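Local coordinates for protein ofchtiv-allosamidin (Ostrinia furnacalis, PDB 6JM7) that probably hydrolyses chitin as a family 18 chitinase of the Asian corn borer and is inhibited by allosamidin, a known inhibitor of this family, at residues A[6-11]-A[342-347]; A[87-92]-A[130-135]. All coordinates share one frame; numbering follows the deposited sequence.

Contact 1 (A[6-11]-A[342-347]); sequences VVCYYG and IMLWSI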
# COMPACT_ATOMS: atom_id res chain seq x y z
N VAL A 6 -11.58 5.65 -1.92
CA VAL A 6 -10.90 4.42 -2.29
C VAL A 6 -9.64 4.85 -3.04
O VAL A 6 -9.73 5.41 -4.14
CB VAL A 6 -11.78 3.51 -3.17
CG1 VAL A 6 -11.00 2.30 -3.62
CG2 VAL A 6 -13.01 3.07 -2.39
N VAL A 7 -8.48 4.60 -2.44
CA VAL A 7 -7.20 5.09 -2.95
C VAL A 7 -6.50 3.91 -3.59
O VAL A 7 -6.03 3.00 -2.89
CB VAL A 7 -6.36 5.72 -1.83
CG1 VAL A 7 -5.02 6.23 -2.37
CG2 VAL A 7 -7.14 6.84 -1.18
N CYS A 8 -6.42 3.90 -4.93
CA CYS A 8 -5.89 2.77 -5.69
C CYS A 8 -4.46 3.07 -6.12
O CYS A 8 -4.25 3.96 -6.95
CB CYS A 8 -6.73 2.50 -6.94
SG CYS A 8 -8.44 2.05 -6.64
N TYR A 9 -3.49 2.33 -5.59
CA TYR A 9 -2.14 2.39 -6.12
C TYR A 9 -1.98 1.51 -7.36
O TYR A 9 -2.47 0.38 -7.41
CB TYR A 9 -1.11 1.95 -5.07
CG TYR A 9 -0.82 3.03 -4.05
CD1 TYR A 9 -1.70 3.28 -3.01
CD2 TYR A 9 0.32 3.82 -4.15
CE1 TYR A 9 -1.44 4.28 -2.09
CE2 TYR A 9 0.58 4.82 -3.23
CZ TYR A 9 -0.30 5.03 -2.20
OH TYR A 9 -0.06 6.02 -1.26
N TYR A 10 -1.28 2.04 -8.36
CA TYR A 10 -0.97 1.32 -9.59
C TYR A 10 0.55 1.21 -9.72
O TYR A 10 1.23 2.22 -9.94
CB TYR A 10 -1.58 2.03 -10.80
CG TYR A 10 -1.22 1.40 -12.14
CD1 TYR A 10 -1.07 0.03 -12.29
CD2 TYR A 10 -1.02 2.21 -13.26
CE1 TYR A 10 -0.72 -0.54 -13.53
CE2 TYR A 10 -0.68 1.65 -14.50
CZ TYR A 10 -0.54 0.29 -14.62
OH TYR A 10 -0.21 -0.24 -15.85
N GLY A 11 1.06 -0.01 -9.56
CA GLY A 11 2.46 -0.30 -9.83
C GLY A 11 2.70 -0.35 -11.33
O GLY A 11 2.43 -1.36 -11.97
N ILE A 342 -10.26 3.47 2.28
CA ILE A 342 -9.42 2.29 2.08
C ILE A 342 -8.39 2.62 1.01
O ILE A 342 -8.73 3.19 -0.03
CB ILE A 342 -10.27 1.08 1.66
CG1 ILE A 342 -11.25 0.68 2.76
CG2 ILE A 342 -9.39 -0.11 1.24
CD1 ILE A 342 -10.59 0.12 4.00
N MET A 343 -7.14 2.25 1.27
CA MET A 343 -6.06 2.33 0.30
C MET A 343 -5.65 0.90 -0.04
O MET A 343 -5.65 0.03 0.83
CB MET A 343 -4.86 3.11 0.87
CG MET A 343 -3.52 2.81 0.23
SD MET A 343 -2.21 3.68 1.12
CE MET A 343 -1.75 2.46 2.35
N LEU A 344 -5.34 0.64 -1.31
CA LEU A 344 -4.97 -0.72 -1.69
C LEU A 344 -3.65 -0.74 -2.44
O LEU A 344 -3.40 0.09 -3.32
CB LEU A 344 -6.06 -1.36 -2.54
CG LEU A 344 -6.52 -0.46 -3.69
CD1 LEU A 344 -5.81 -0.81 -4.99
CD2 LEU A 344 -8.02 -0.57 -3.80
N TRP A 345 -2.79 -1.68 -2.05
CA TRP A 345 -1.62 -2.06 -2.83
C TRP A 345 -1.85 -3.48 -3.33
O TRP A 345 -1.84 -4.42 -2.54
CB TRP A 345 -0.33 -2.02 -2.00
CG TRP A 345 0.80 -2.28 -2.92
CD1 TRP A 345 1.28 -3.49 -3.32
CD2 TRP A 345 1.53 -1.29 -3.65
NE1 TRP A 345 2.29 -3.32 -4.24
CE2 TRP A 345 2.46 -1.98 -4.46
CE3 TRP A 345 1.50 0.10 -3.70
CZ2 TRP A 345 3.36 -1.31 -5.29
CZ3 TRP A 345 2.38 0.76 -4.52
CH2 TRP A 345 3.30 0.06 -5.31
N SER A 346 -2.03 -3.65 -4.64
CA SER A 346 -2.13 -2.62 -5.66
C SER A 346 -3.14 -3.15 -6.70
O SER A 346 -3.45 -4.34 -6.71
CB SER A 346 -0.77 -2.33 -6.29
OG SER A 346 -0.15 -3.54 -6.70
N ILE A 347 -3.65 -2.26 -7.55
CA ILE A 347 -4.80 -2.63 -8.38
C ILE A 347 -4.45 -3.73 -9.37
O ILE A 347 -5.30 -4.58 -9.69
CB ILE A 347 -5.36 -1.37 -9.09
CG1 ILE A 347 -6.73 -1.67 -9.72
CG2 ILE A 347 -4.38 -0.79 -10.11
CD1 ILE A 347 -7.46 -0.43 -10.27
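The first and last strands of the TIM barrel, 5-11 and 341-345, close the barrel where Val-6 to Tyr-9 run parallel to Ile-342 to Trp-345. Backbone bonds alternate across the seam: Val-7 N reaches Ile-342 O at 2.8 Å, Leu-344 N donates to Val-7 O, and Tyr-9 N returns to Leu-344 O. The peptide between Trp-345 and Ser-346 is cis, and Tyr-9 O is met by Ile-347 N at 2.9 Å, one residue beyond the regular partner. On the barrel's outer side, Leu-344 sends CD1 to 3.6 Å from Cys-8 CA and turns CD2 toward both Cys-8 SG and Val-6 CG1; helix 362-373 covers this layer, and Cys-8 is disulfide-bonded to Cys-33.

Inside the barrel the Tyr-9 side chain carries the contact. Met-343, extended through its first two torsions (chi1 157°, chi2 -174°), brings SD to 3.4 Å from Tyr-9 CE1, an oblique Met-aromatic contact. From another direction Trp-345 CE3 comes to 3.5 Å from Tyr-9 CB, the two ring planes inclined obliquely, at 43°. A cis peptide after the tryptophan of the last strand recurs in family 18 chitinases, where that indole floors the sugar-binding cleft; Trp-345 is probably its counterpart. Ser-346 CB lies against one indole face, offset toward the rim, while its OG bonds to Glu-348. The Tyr-9 hydroxyl is held by Asp-122 on strand 120-124, across the barrel interior. Near the strand end, Ile-347 CG2 packs obliquely against Tyr-10 at 4.0 Å from its CB.

Contact 2 (A[87-92]-A[130-135]); sequences EGSAQY and RRDTVH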
# COMPACT_ATOMS: atom_id res chain seq x y z
N GLU A 87 13.14 3.06 -3.89
CA GLU A 87 13.81 4.35 -3.84
C GLU A 87 14.66 4.53 -2.58
O GLU A 87 15.62 5.31 -2.59
CB GLU A 87 12.79 5.48 -3.95
CG GLU A 87 12.53 5.93 -5.37
CD GLU A 87 13.65 6.82 -5.90
OE1 GLU A 87 13.77 7.97 -5.42
OE2 GLU A 87 14.39 6.35 -6.79
N GLY A 88 14.31 3.87 -1.49
CA GLY A 88 15.13 3.99 -0.29
C GLY A 88 14.96 5.31 0.43
O GLY A 88 14.02 6.08 0.18
N SER A 89 15.89 5.59 1.34
CA SER A 89 15.71 6.69 2.27
C SER A 89 16.77 7.77 2.18
O SER A 89 16.45 8.94 2.42
CB SER A 89 15.67 6.15 3.71
OG SER A 89 15.46 7.19 4.64
N ALA A 90 18.00 7.42 1.80
CA ALA A 90 19.13 8.35 1.85
C ALA A 90 18.84 9.66 1.13
O ALA A 90 19.08 10.75 1.67
CB ALA A 90 20.37 7.69 1.24
N GLN A 91 18.38 9.59 -0.11
CA GLN A 91 18.28 10.83 -0.88
C GLN A 91 17.16 11.71 -0.35
O GLN A 91 17.24 12.94 -0.45
CB GLN A 91 18.07 10.52 -2.36
CG GLN A 91 16.79 9.77 -2.64
CD GLN A 91 16.97 8.26 -2.71
OE1 GLN A 91 17.56 7.63 -1.81
NE2 GLN A 91 16.46 7.66 -3.78
N TYR A 92 16.11 11.10 0.24
CA TYR A 92 15.05 11.89 0.86
C TYR A 92 15.55 12.54 2.14
O TYR A 92 15.21 13.69 2.43
CB TYR A 92 13.82 10.99 1.11
CG TYR A 92 13.24 10.50 -0.20
CD1 TYR A 92 13.76 9.36 -0.82
CD2 TYR A 92 12.24 11.21 -0.86
CE1 TYR A 92 13.28 8.93 -2.04
CE2 TYR A 92 11.75 10.77 -2.09
CZ TYR A 92 12.28 9.64 -2.67
OH TYR A 92 11.82 9.21 -3.89
N ARG A 130 15.02 5.71 8.98
CA ARG A 130 15.15 4.27 8.86
C ARG A 130 15.92 3.92 7.59
O ARG A 130 16.19 4.78 6.75
CB ARG A 130 13.78 3.58 8.87
CG ARG A 130 13.04 3.74 10.20
CD ARG A 130 11.69 3.07 10.19
NE ARG A 130 11.80 1.65 9.88
CZ ARG A 130 10.78 0.90 9.49
NH1 ARG A 130 9.57 1.44 9.36
NH2 ARG A 130 10.95 -0.38 9.22
N ARG A 131 16.26 2.63 7.47
CA ARG A 131 16.97 2.08 6.30
C ARG A 131 18.23 2.93 6.09
O ARG A 131 18.97 3.17 7.06
CB ARG A 131 16.01 2.01 5.13
CG ARG A 131 14.81 1.11 5.40
CD ARG A 131 13.85 1.10 4.23
NE ARG A 131 14.37 0.33 3.11
CZ ARG A 131 14.06 0.55 1.84
NH1 ARG A 131 13.21 1.53 1.51
NH2 ARG A 131 14.57 -0.21 0.88
N ASP A 132 18.52 3.39 4.87
CA ASP A 132 19.77 4.10 4.61
C ASP A 132 19.67 5.61 4.86
O ASP A 132 20.36 6.38 4.19
CB ASP A 132 20.28 3.79 3.20
CG ASP A 132 19.31 4.21 2.12
OD1 ASP A 132 18.10 4.33 2.40
OD2 ASP A 132 19.74 4.39 0.97
N THR A 133 18.85 6.03 5.83
CA THR A 133 18.80 7.44 6.24
C THR A 133 20.20 7.99 6.48
O THR A 133 21.08 7.31 6.99
CB THR A 133 17.98 7.59 7.54
OG1 THR A 133 18.06 8.96 7.98
CG2 THR A 133 18.52 6.71 8.65
N VAL A 134 20.37 9.27 6.14
CA VAL A 134 21.64 9.95 6.32
C VAL A 134 21.66 10.77 7.60
O VAL A 134 22.64 10.74 8.35
CB VAL A 134 21.94 10.83 5.09
CG1 VAL A 134 23.08 11.78 5.37
CG2 VAL A 134 22.25 9.96 3.87
N HIS A 135 20.57 11.47 7.90
CA HIS A 135 20.52 12.38 9.04
C HIS A 135 19.77 11.80 10.24
O HIS A 135 19.61 12.50 11.25
CB HIS A 135 19.90 13.71 8.62
CG HIS A 135 20.70 14.45 7.60
ND1 HIS A 135 21.98 14.91 7.85
CD2 HIS A 135 20.42 14.80 6.32
CE1 HIS A 135 22.44 15.52 6.77
NE2 HIS A 135 21.52 15.47 5.83
O HOH W 1 18.75 4.86 -1.38
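Arg-130 O lies 3.3 Å from Ser-89 OG and also accepts Thr-133 N, closing a type II' beta turn, while the serine hydroxyl itself bonds to Trp-125 NE1 and Tyr-127 O. At the next position, Arg-131 lays NH1 3.6 Å from Gly-88 CA; the same nitrogen bonds to the carbonyls of Glu-126 and Trp-85, and the guanidinium makes a cation-pi contact with the Trp-85 ring. Asp-132 forms the polar centre. Its CG stands between the backbone N and the carbonyl carbon (chi1 60°), a setting that directs the carboxylate at the start of helix 90-97. Asp-132 OD1 accepts Ser-89 N at 2.8 Å through its syn lone pair and, more weakly, Ala-90 N at 3.1 Å. A water 2.6 Å from Asp-132 OD2 also bonds to Gln-91 OE1. Thr-133 brings CB near Ser-89 OG and turns its own hydroxyl to Asp-139 and Gly-136 N. Val-134 then sets CG2 against Ala-90 CB at 4.0 Å. With two amide N-H groups at a helix start directed to one oxygen, the Asp-132 carboxylate is probably stabilised in its charged form.

Contact 1 closes the barrel, whereas contact 2 joins the start of helix 90-97, reached by the loop after strand 77-83, to the loop after strand 120-124; their centres lie 24 Å apart and their nearest atoms about 10 Å. Along the chain, contact 2 is nested within the span closed by contact 1. What connects them is the DxxDxDxE signature of family 18, spanning strand 120-124. Tyr-9 of contact 1 bonds to its Asp-122, and Arg-131 of contact 2 to the backbone oxygen of its Glu-126, which by family analogy is probably the catalytic acid. Each contact bonds to a different residue of the signature, one to a side chain and one to a main-chain carbonyl.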